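PDB 4TQJ: lectin 2 from Agrocybe aegerita, which recognises non-reducing terminal N-acetylglucosamine on sugar chains and binds it specifically. Local coordinates for residues T57-L62 / F77-V82; V22-D27 / K45-N50; E114-Y119 / F134-V139; D73-G78 / R118-I123. The protein carries 1 engineered substitution. All blocks are in the same frame, centred on the assembly; numbering follows the deposited sequence.

Contact 1: T57-L62 / F77-V82; sequences TKHVRL and FGNAGV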
# COMPACT_ATOMS: atom_id res chain seq x y z
N THR A 57 23.57 -19.39 -7.78
CA THR A 57 24.39 -20.44 -7.20
C THR A 57 25.25 -19.94 -6.04
O THR A 57 25.76 -20.73 -5.27
CB THR A 57 25.32 -21.11 -8.23
OG1 THR A 57 26.16 -20.11 -8.82
CG2 THR A 57 24.52 -21.79 -9.31
N LYS A 58 25.40 -18.62 -5.92
CA LYS A 58 26.29 -18.06 -4.92
C LYS A 58 25.65 -17.03 -4.00
O LYS A 58 26.17 -16.74 -2.93
CB LYS A 58 27.51 -17.41 -5.58
CG LYS A 58 28.40 -18.38 -6.35
CD LYS A 58 29.59 -17.65 -7.01
CE LYS A 58 30.39 -16.84 -6.00
NZ LYS A 58 31.74 -16.44 -6.51
N HIS A 59 24.53 -16.45 -4.42
CA HIS A 59 23.95 -15.33 -3.71
C HIS A 59 22.49 -15.54 -3.35
O HIS A 59 21.81 -16.39 -3.93
CB HIS A 59 24.12 -14.04 -4.51
CG HIS A 59 25.49 -13.86 -5.06
ND1 HIS A 59 25.77 -13.87 -6.41
CD2 HIS A 59 26.69 -13.68 -4.44
CE1 HIS A 59 27.06 -13.70 -6.60
NE2 HIS A 59 27.64 -13.58 -5.42
N VAL A 60 22.03 -14.75 -2.39
CA VAL A 60 20.67 -14.80 -1.89
C VAL A 60 20.04 -13.42 -2.09
O VAL A 60 20.63 -12.39 -1.70
CB VAL A 60 20.66 -15.19 -0.38
CG1 VAL A 60 19.27 -15.08 0.22
CG2 VAL A 60 21.19 -16.60 -0.22
N ARG A 61 18.86 -13.38 -2.70
CA ARG A 61 18.19 -12.11 -2.97
C ARG A 61 16.75 -12.08 -2.46
O ARG A 61 15.92 -12.90 -2.87
CB ARG A 61 18.25 -11.80 -4.47
CG ARG A 61 19.64 -11.33 -4.92
CD ARG A 61 19.79 -11.38 -6.44
NE ARG A 61 19.97 -12.75 -6.93
CZ ARG A 61 20.08 -13.08 -8.21
NH1 ARG A 61 20.03 -12.12 -9.13
NH2 ARG A 61 20.23 -14.35 -8.56
N LEU A 62 16.45 -11.13 -1.57
CA LEU A 62 15.19 -11.11 -0.84
C LEU A 62 14.59 -9.70 -0.75
O LEU A 62 15.17 -8.75 -1.26
CB LEU A 62 15.38 -11.68 0.57
CG LEU A 62 15.93 -13.12 0.68
CD1 LEU A 62 16.35 -13.43 2.10
CD2 LEU A 62 14.93 -14.15 0.17
N PHE A 77 22.49 -10.89 -0.52
CA PHE A 77 23.64 -11.47 0.16
C PHE A 77 24.67 -11.76 -0.91
O PHE A 77 24.62 -12.81 -1.55
CB PHE A 77 23.25 -12.75 0.92
CG PHE A 77 22.33 -12.51 2.09
CD1 PHE A 77 22.82 -12.49 3.39
CD2 PHE A 77 20.97 -12.29 1.89
CE1 PHE A 77 21.98 -12.26 4.47
CE2 PHE A 77 20.12 -12.05 2.96
CZ PHE A 77 20.63 -12.04 4.26
N GLY A 78 25.60 -10.82 -1.11
CA GLY A 78 26.61 -10.92 -2.15
C GLY A 78 27.85 -11.67 -1.70
O GLY A 78 27.79 -12.51 -0.82
N ASN A 79 28.98 -11.36 -2.34
CA ASN A 79 30.25 -12.01 -2.00
C ASN A 79 30.87 -11.44 -0.73
O ASN A 79 31.27 -12.18 0.17
CB ASN A 79 31.25 -11.88 -3.16
CG ASN A 79 30.82 -12.66 -4.39
OD1 ASN A 79 30.30 -13.77 -4.28
ND2 ASN A 79 31.03 -12.08 -5.56
N ALA A 80 30.93 -10.11 -0.65
CA ALA A 80 31.65 -9.44 0.44
C ALA A 80 30.74 -9.08 1.61
O ALA A 80 31.21 -8.60 2.64
CB ALA A 80 32.37 -8.21 -0.08
N GLY A 81 29.44 -9.29 1.44
CA GLY A 81 28.50 -9.00 2.51
C GLY A 81 27.09 -8.76 2.01
O GLY A 81 26.71 -9.23 0.94
N VAL A 82 26.33 -8.02 2.80
CA VAL A 82 24.93 -7.77 2.51
C VAL A 82 24.74 -6.35 2.01
O VAL A 82 25.24 -5.40 2.62
CB VAL A 82 24.08 -8.00 3.76
CG1 VAL A 82 22.61 -7.80 3.45
CG2 VAL A 82 24.35 -9.41 4.31
O HOH W 1 26.53 -15.13 -0.74
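The H59 ring turns its edge to N79 and F77. N79 OD1 takes a hydrogen bond from H59 NE2 at 2.9 Å, close to the imidazole plane. From the amide side the donor stands well above the carbonyl plane, 57° out of it. F77 O is at the same ring's edge, 3.2 Å from H59 CB. One face of the imidazole carries K58 CB over its centre. W54 meets the ring edge-to-face, and L55 N is hydrogen-bonded to H59 ND1. With both nitrogens engaged, the rotation of the ring is fixed.

The F77 ring has V60 O at its edge, near the ring plane. V60 lies alongside F77, with V60 CG1 3.7 Å from F77 CD2. V60 CG1 reaches that position by standing opposite the backbone N (chi1 173°). L62 CD1 comes obliquely to F77 CE2 at 4.1 Å.

V60 and F77 form an antiparallel hydrogen-bonded pair. The F77 N to V60 O bond is short, 2.7 Å. The return bond from V60 N to F77 O is weak, at 3.3 Å.

This is the open end of the hairpin of strands 60-64 and 73-77, away from its turn, in a beta-propeller blade. Strand 60-64 is at the edge of its four-stranded blade. R118 and L120 of strand 117-121, in the next blade, pack against F77. L62 also touches W397 of strand 395-399.

Contact 2: V22-D27 / K45-N50; sequences VGFGLD and KNFAQN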
# COMPACT_ATOMS: atom_id res chain seq x y z
N VAL A 22 7.94 -9.09 -7.22
CA VAL A 22 9.30 -8.58 -7.22
C VAL A 22 10.16 -9.57 -7.98
O VAL A 22 10.25 -10.75 -7.61
CB VAL A 22 9.83 -8.33 -5.80
CG1 VAL A 22 11.32 -8.00 -5.81
CG2 VAL A 22 9.02 -7.23 -5.12
N GLY A 23 10.75 -9.12 -9.08
CA GLY A 23 11.57 -9.97 -9.90
C GLY A 23 13.02 -9.51 -9.92
O GLY A 23 13.30 -8.34 -10.17
N PHE A 24 13.94 -10.43 -9.62
CA PHE A 24 15.34 -10.16 -9.88
C PHE A 24 15.63 -10.67 -11.28
O PHE A 24 15.99 -11.83 -11.47
CB PHE A 24 16.23 -10.85 -8.85
CG PHE A 24 16.06 -10.30 -7.46
CD1 PHE A 24 16.88 -9.28 -7.00
CD2 PHE A 24 15.05 -10.78 -6.64
CE1 PHE A 24 16.72 -8.76 -5.72
CE2 PHE A 24 14.88 -10.28 -5.36
CZ PHE A 24 15.71 -9.27 -4.90
N GLY A 25 15.43 -9.80 -12.27
CA GLY A 25 15.57 -10.18 -13.66
C GLY A 25 17.02 -10.15 -14.09
O GLY A 25 17.92 -9.94 -13.27
N LEU A 26 17.25 -10.36 -15.39
CA LEU A 26 18.61 -10.41 -15.91
C LEU A 26 19.32 -9.06 -15.84
O LEU A 26 20.53 -9.00 -15.67
CB LEU A 26 18.59 -10.90 -17.36
CG LEU A 26 18.04 -12.30 -17.56
CD1 LEU A 26 17.85 -12.60 -19.07
CD2 LEU A 26 18.93 -13.34 -16.86
N ASP A 27 18.56 -7.98 -15.96
CA ASP A 27 19.15 -6.65 -16.05
C ASP A 27 18.90 -5.80 -14.81
O ASP A 27 19.23 -4.60 -14.78
CB ASP A 27 18.65 -5.91 -17.30
CG ASP A 27 18.89 -6.70 -18.60
OD1 ASP A 27 19.91 -7.41 -18.72
OD2 ASP A 27 18.05 -6.58 -19.51
N LYS A 45 19.26 -1.09 -11.11
CA LYS A 45 20.17 -1.75 -12.04
C LYS A 45 21.29 -2.45 -11.29
O LYS A 45 22.45 -2.03 -11.32
CB LYS A 45 20.75 -0.75 -13.05
CG LYS A 45 19.74 -0.28 -14.09
CD LYS A 45 20.29 0.84 -14.96
CE LYS A 45 19.37 1.12 -16.15
NZ LYS A 45 17.97 1.40 -15.75
N ASN A 46 20.92 -3.52 -10.60
CA ASN A 46 21.86 -4.27 -9.79
C ASN A 46 21.14 -5.53 -9.30
O ASN A 46 20.00 -5.77 -9.68
CB ASN A 46 22.36 -3.41 -8.63
CG ASN A 46 23.77 -3.78 -8.19
OD1 ASN A 46 24.11 -4.95 -8.08
ND2 ASN A 46 24.60 -2.76 -7.96
N PHE A 47 21.79 -6.34 -8.47
CA PHE A 47 21.18 -7.57 -7.96
C PHE A 47 20.76 -8.52 -9.08
O PHE A 47 19.79 -9.26 -8.94
CB PHE A 47 19.94 -7.23 -7.13
CG PHE A 47 20.23 -6.39 -5.94
CD1 PHE A 47 20.84 -6.94 -4.82
CD2 PHE A 47 19.88 -5.04 -5.91
CE1 PHE A 47 21.10 -6.16 -3.70
CE2 PHE A 47 20.14 -4.27 -4.80
CZ PHE A 47 20.75 -4.83 -3.69
N ALA A 48 21.50 -8.52 -10.19
CA ALA A 48 21.05 -9.23 -11.38
C ALA A 48 22.16 -10.02 -12.08
O ALA A 48 23.35 -9.74 -11.90
CB ALA A 48 20.41 -8.24 -12.35
N GLN A 49 21.75 -11.01 -12.87
CA GLN A 49 22.66 -11.84 -13.66
C GLN A 49 23.60 -10.96 -14.49
O GLN A 49 24.80 -11.21 -14.57
CB GLN A 49 21.86 -12.74 -14.60
CG GLN A 49 22.71 -13.70 -15.43
CD GLN A 49 23.21 -14.87 -14.62
OE1 GLN A 49 22.76 -15.12 -13.50
NE2 GLN A 49 24.16 -15.62 -15.18
N ASN A 50 23.03 -9.93 -15.11
CA ASN A 50 23.79 -9.06 -15.99
C ASN A 50 23.94 -7.64 -15.46
O ASN A 50 24.20 -6.71 -16.22
CB ASN A 50 23.20 -9.06 -17.39
CG ASN A 50 23.13 -10.45 -17.98
OD1 ASN A 50 24.04 -11.25 -17.79
ND2 ASN A 50 22.03 -10.75 -18.68
O HOH W 2 19.19 -12.18 -12.09
O HOH W 3 22.27 -5.11 -18.06
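F24 and F47 meet at the end of a beta-propeller blade, where strand 20-25 ends against the loop that follows strand 41-44. In that loop F47 and A48 sit together opposite A51, a G1 beta bulge. F47 CB sits at the edge of the F24 ring, 3.7 Å from F24 CD1. F47 O lies near the plane of the same ring and is also hydrogen-bonded to R61 NH1 of strand 60-64.

G25 follows with its backbone. G25 O is 3.2 Å from A48 CB. Water 2 links the two segments here: it takes a hydrogen bond from Q49 N at 2.9 Å and lies 2.8 Å from G25 O.

L26 holds the loop directly. L26 O accepts from N50 N at 2.7 Å, with the donor in the carbonyl plane and a bend at the hydrogen (146°). A48 CB also touches this oxygen. The L26 side chain lies alongside that of Q49, CD2 against CB at 3.7 Å.

D27 crosses N50 at the exposed end, with their carboxylate and amide planes 38° apart. Water 3 joins them by donating to N50 O at 3.1 Å and, weakly, to D27 OD1 at 3.4 Å.

Contact 3: E114-Y119 / F134-V139; sequences EKHLRY and FGEKGV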
# COMPACT_ATOMS: atom_id res chain seq x y z
N GLU A 114 24.64 -24.14 -0.94
CA GLU A 114 24.55 -25.61 -0.80
C GLU A 114 24.58 -26.12 0.65
O GLU A 114 24.32 -27.30 0.90
CB GLU A 114 25.70 -26.27 -1.56
CG GLU A 114 25.78 -25.90 -3.04
CD GLU A 114 26.62 -24.65 -3.31
OE1 GLU A 114 27.03 -23.95 -2.35
OE2 GLU A 114 26.87 -24.36 -4.50
N LYS A 115 24.93 -25.25 1.60
CA LYS A 115 25.15 -25.69 2.98
C LYS A 115 24.33 -24.88 3.99
O LYS A 115 23.94 -25.39 5.04
CB LYS A 115 26.63 -25.58 3.34
CG LYS A 115 27.58 -26.26 2.34
CD LYS A 115 29.04 -26.08 2.75
CE LYS A 115 29.36 -26.83 4.04
NZ LYS A 115 30.81 -26.70 4.47
N HIS A 116 24.08 -23.61 3.67
CA HIS A 116 23.51 -22.69 4.63
C HIS A 116 22.19 -22.06 4.19
O HIS A 116 21.85 -22.06 3.00
CB HIS A 116 24.54 -21.59 4.94
CG HIS A 116 25.92 -22.11 5.15
ND1 HIS A 116 26.96 -21.84 4.29
CD2 HIS A 116 26.44 -22.90 6.12
CE1 HIS A 116 28.06 -22.44 4.72
NE2 HIS A 116 27.77 -23.08 5.83
N LEU A 117 21.47 -21.52 5.16
CA LEU A 117 20.25 -20.75 4.92
C LEU A 117 20.44 -19.35 5.49
O LEU A 117 20.96 -19.21 6.59
CB LEU A 117 19.06 -21.39 5.63
CG LEU A 117 18.74 -22.82 5.19
CD1 LEU A 117 17.86 -23.54 6.21
CD2 LEU A 117 18.09 -22.78 3.82
N ARG A 118 20.01 -18.34 4.74
CA ARG A 118 20.02 -16.97 5.22
C ARG A 118 18.63 -16.36 5.08
O ARG A 118 18.06 -16.38 4.00
CB ARG A 118 21.07 -16.14 4.46
CG ARG A 118 22.49 -16.35 4.99
CD ARG A 118 23.58 -16.00 3.96
NE ARG A 118 23.62 -16.94 2.84
CZ ARG A 118 24.44 -16.84 1.80
NH1 ARG A 118 25.31 -15.84 1.75
NH2 ARG A 118 24.41 -17.73 0.82
N TYR A 119 18.10 -15.84 6.18
CA TYR A 119 16.76 -15.27 6.23
C TYR A 119 16.81 -13.85 6.78
O TYR A 119 17.78 -13.47 7.43
CB TYR A 119 15.88 -16.06 7.19
CG TYR A 119 15.56 -17.49 6.82
CD1 TYR A 119 15.32 -17.86 5.50
CD2 TYR A 119 15.47 -18.47 7.80
CE1 TYR A 119 15.01 -19.19 5.17
CE2 TYR A 119 15.16 -19.78 7.48
CZ TYR A 119 14.94 -20.14 6.18
OH TYR A 119 14.61 -21.45 5.88
N PHE A 134 21.55 -19.65 9.15
CA PHE A 134 21.84 -20.98 9.66
C PHE A 134 23.16 -21.41 9.04
O PHE A 134 23.20 -21.93 7.93
CB PHE A 134 20.71 -21.95 9.30
CG PHE A 134 19.44 -21.72 10.09
CD1 PHE A 134 19.21 -22.40 11.28
CD2 PHE A 134 18.48 -20.81 9.65
CE1 PHE A 134 18.04 -22.18 12.02
CE2 PHE A 134 17.31 -20.59 10.39
CZ PHE A 134 17.09 -21.27 11.57
N GLY A 135 24.25 -21.16 9.77
CA GLY A 135 25.58 -21.34 9.23
C GLY A 135 26.28 -22.62 9.66
O GLY A 135 25.65 -23.65 9.87
N GLU A 136 27.60 -22.53 9.79
CA GLU A 136 28.41 -23.71 10.08
C GLU A 136 28.27 -24.11 11.54
O GLU A 136 27.82 -25.22 11.85
CB GLU A 136 29.87 -23.46 9.69
CG GLU A 136 30.70 -24.72 9.50
CD GLU A 136 30.44 -25.44 8.19
OE1 GLU A 136 29.72 -24.92 7.31
OE2 GLU A 136 30.98 -26.56 8.03
N LYS A 137 28.62 -23.20 12.44
CA LYS A 137 28.64 -23.51 13.87
C LYS A 137 27.28 -23.32 14.54
O LYS A 137 27.12 -23.54 15.74
CB LYS A 137 29.69 -22.66 14.59
CG LYS A 137 31.12 -22.84 14.09
CD LYS A 137 32.07 -22.03 14.97
CE LYS A 137 33.39 -21.71 14.28
NZ LYS A 137 34.20 -22.92 13.97
N GLY A 138 26.29 -22.88 13.78
CA GLY A 138 24.97 -22.71 14.34
C GLY A 138 24.23 -21.55 13.74
O GLY A 138 24.44 -21.20 12.59
N VAL A 139 23.34 -20.95 14.54
CA VAL A 139 22.52 -19.84 14.08
C VAL A 139 23.23 -18.54 14.39
O VAL A 139 23.45 -18.21 15.55
CB VAL A 139 21.18 -19.81 14.82
CG1 VAL A 139 20.31 -18.65 14.31
CG2 VAL A 139 20.47 -21.14 14.68
O HOH W 4 23.61 -24.91 7.75
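E136 OE1 receives H116 NE2 in a nearly straight hydrogen bond of 3.1 Å (172°). The oxygen lies in the imidazole plane and is met almost along its C-O direction. Ring and carboxylate are steeply turned against each other. K115 NZ makes a salt bridge to the same oxygen at 3.5 Å. E136 can offer OE1 to both because its chain bends at chi2 (77°), which turns the carboxylate toward K115 and H116. The lysine and histidine together would be expected to favour the charged carboxylate.

Deeper in, F134 packs against Y119 with CE2 to CE2 at 3.7 Å. The two rings are oblique, their planes 76° apart. L117 CB adds a looser contact to F134 CB. Backbone bonds run both ways between L117 and F134, an antiparallel hydrogen-bonded pair. F134 N to L117 O is 2.7 Å, and L117 N to F134 O is 3.3 Å.

Further partners hold these groups in place. K115 CB lies over the centre of one H116 face, W111 meets the ring edge-to-face, and R112 N is hydrogen-bonded to H116 ND1. Y119 OH is hydrogen-bonded to R174 O. K115 also makes a cation-pi contact with Y162.

The contact joins two neighbouring strands of one propeller blade, edge strand 117-121 and strand 130-134. R174 and L176 of strand 173-177, in the following blade, pack on F134.

Contact 4: D73-G78 / R118-I123; sequences DIVGFG and RYLADI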
# COMPACT_ATOMS: atom_id res chain seq x y z
N ASP A 73 12.48 -3.30 1.37
CA ASP A 73 13.72 -2.95 0.73
C ASP A 73 14.29 -4.17 0.05
O ASP A 73 13.98 -5.30 0.44
CB ASP A 73 14.72 -2.48 1.79
CG ASP A 73 14.14 -1.42 2.69
OD1 ASP A 73 13.68 -0.39 2.15
OD2 ASP A 73 14.12 -1.63 3.92
N ILE A 74 15.14 -3.93 -0.96
CA ILE A 74 15.84 -5.01 -1.64
C ILE A 74 17.07 -5.38 -0.85
O ILE A 74 17.87 -4.52 -0.49
CB ILE A 74 16.32 -4.56 -3.03
CG1 ILE A 74 15.17 -3.94 -3.82
CG2 ILE A 74 16.93 -5.74 -3.77
CD1 ILE A 74 14.05 -4.88 -4.09
N VAL A 75 17.22 -6.68 -0.57
CA VAL A 75 18.37 -7.15 0.18
C VAL A 75 19.07 -8.27 -0.59
O VAL A 75 18.44 -9.23 -1.01
CB VAL A 75 17.97 -7.67 1.56
CG1 VAL A 75 19.21 -8.04 2.35
CG2 VAL A 75 17.12 -6.65 2.31
N GLY A 76 20.38 -8.12 -0.78
CA GLY A 76 21.17 -9.11 -1.48
C GLY A 76 22.33 -9.57 -0.62
O GLY A 76 23.05 -8.75 -0.05
N PHE A 77 22.49 -10.89 -0.52
CA PHE A 77 23.64 -11.47 0.16
C PHE A 77 24.67 -11.76 -0.91
O PHE A 77 24.62 -12.81 -1.55
CB PHE A 77 23.25 -12.75 0.92
CG PHE A 77 22.33 -12.51 2.09
CD1 PHE A 77 22.82 -12.49 3.39
CD2 PHE A 77 20.97 -12.29 1.89
CE1 PHE A 77 21.98 -12.26 4.47
CE2 PHE A 77 20.12 -12.05 2.96
CZ PHE A 77 20.63 -12.04 4.26
N GLY A 78 25.60 -10.82 -1.11
CA GLY A 78 26.61 -10.92 -2.15
C GLY A 78 27.85 -11.67 -1.70
O GLY A 78 27.79 -12.51 -0.82
N ARG A 118 20.01 -18.34 4.74
CA ARG A 118 20.02 -16.97 5.22
C ARG A 118 18.63 -16.36 5.08
O ARG A 118 18.06 -16.38 4.00
CB ARG A 118 21.07 -16.14 4.46
CG ARG A 118 22.49 -16.35 4.99
CD ARG A 118 23.58 -16.00 3.96
NE ARG A 118 23.62 -16.94 2.84
CZ ARG A 118 24.44 -16.84 1.80
NH1 ARG A 118 25.31 -15.84 1.75
NH2 ARG A 118 24.41 -17.73 0.82
N TYR A 119 18.10 -15.84 6.18
CA TYR A 119 16.76 -15.27 6.23
C TYR A 119 16.81 -13.85 6.78
O TYR A 119 17.78 -13.47 7.43
CB TYR A 119 15.88 -16.06 7.19
CG TYR A 119 15.56 -17.49 6.82
CD1 TYR A 119 15.32 -17.86 5.50
CD2 TYR A 119 15.47 -18.47 7.80
CE1 TYR A 119 15.01 -19.19 5.17
CE2 TYR A 119 15.16 -19.78 7.48
CZ TYR A 119 14.94 -20.14 6.18
OH TYR A 119 14.61 -21.45 5.88
N LEU A 120 15.75 -13.10 6.54
CA LEU A 120 15.55 -11.79 7.16
C LEU A 120 14.26 -11.83 7.95
O LEU A 120 13.21 -12.19 7.40
CB LEU A 120 15.47 -10.71 6.09
CG LEU A 120 16.75 -10.56 5.28
CD1 LEU A 120 16.48 -9.89 3.93
CD2 LEU A 120 17.81 -9.83 6.08
N ALA A 121 14.32 -11.45 9.22
CA ALA A 121 13.16 -11.58 10.10
C ALA A 121 13.25 -10.67 11.32
O ALA A 121 14.32 -10.48 11.89
CB ALA A 121 13.01 -13.04 10.54
N ASP A 122 12.11 -10.13 11.72
CA ASP A 122 12.01 -9.29 12.91
C ASP A 122 11.88 -10.17 14.15
O ASP A 122 10.83 -10.23 14.77
CB ASP A 122 10.79 -8.38 12.79
CG ASP A 122 10.66 -7.40 13.94
OD1 ASP A 122 11.60 -7.28 14.76
OD2 ASP A 122 9.60 -6.74 14.01
N ILE A 123 12.96 -10.86 14.49
CA ILE A 123 12.92 -11.83 15.58
C ILE A 123 12.81 -11.17 16.96
O ILE A 123 12.50 -11.84 17.94
CB ILE A 123 14.13 -12.76 15.55
CG1 ILE A 123 15.41 -11.96 15.33
CG2 ILE A 123 14.01 -13.77 14.40
CD1 ILE A 123 16.59 -12.84 15.05
O HOH W 1 26.53 -15.13 -0.74
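F77 and R118 meet through a CH-pi contact. R118 CB stands over one face of the phenyl ring, 4.1 Å from the F77 centroid and toward the rim. The arginine and phenylalanine side chains run antiparallel alongside one another. R118 CD continues along the ring and touches F77 CD1 at 3.6 Å. The arginine chain then bends at chi3 (-69°), which takes the guanidinium past the ring, its plane 62° from that of the phenyl group. R118 NH1 ends near F77 CB.

Apolar packing makes up the rest of the direct contact. The ends of V75 and L120 meet. L120 CD1 touches V75 CB at 3.6 Å and is about equally close to both valine methyls. The other leucine branch, CD2, approaches F77 CZ obliquely at 4.0 Å. One leucine thus splits its two methyls between the valine and the phenyl ring.

The polar link goes through solvent. Water 1 accepts from R118 NH1 at 2.9 Å and lies 2.9 Å from G78 O. R118 NH1 is also hydrogen-bonded to F104 O, so a buried guanidinium nitrogen is satisfied twice at the end of an otherwise apolar interface.

The two strands belong to different sheets. Strands 73-77 and 118-121 run roughly antiparallel, 152° apart, with axes 9.5 Å apart at closest approach. They face each other as adjacent propeller blades, packed through side chains. V60 of strand 60-64 and I131 of strand 130-134 border the same layer, touching R118 and L120 respectively, and both touch F77.

From the N terminus, contact 2 comes first and joins the end of strand 20-25 to the loop after strand 41-44. Contact 1 then closes the hairpin of strands 60-64 and 73-77, and contact 3 does the same for strands 117-121 and 130-134 in the next blade. These three follow one another in series. Contact 4 spans the longest loop, from 73-78 to 118-123. It starts where contact 1 ends, sharing F77 and G78, and finishes where contact 3 begins, sharing R118 and Y119. Its span thus crosses those of contacts 1 and 3; no contact encloses another. R61 NH1 and F47 O link contact 1 to contact 2. Together the four tie three successive blades of the propeller.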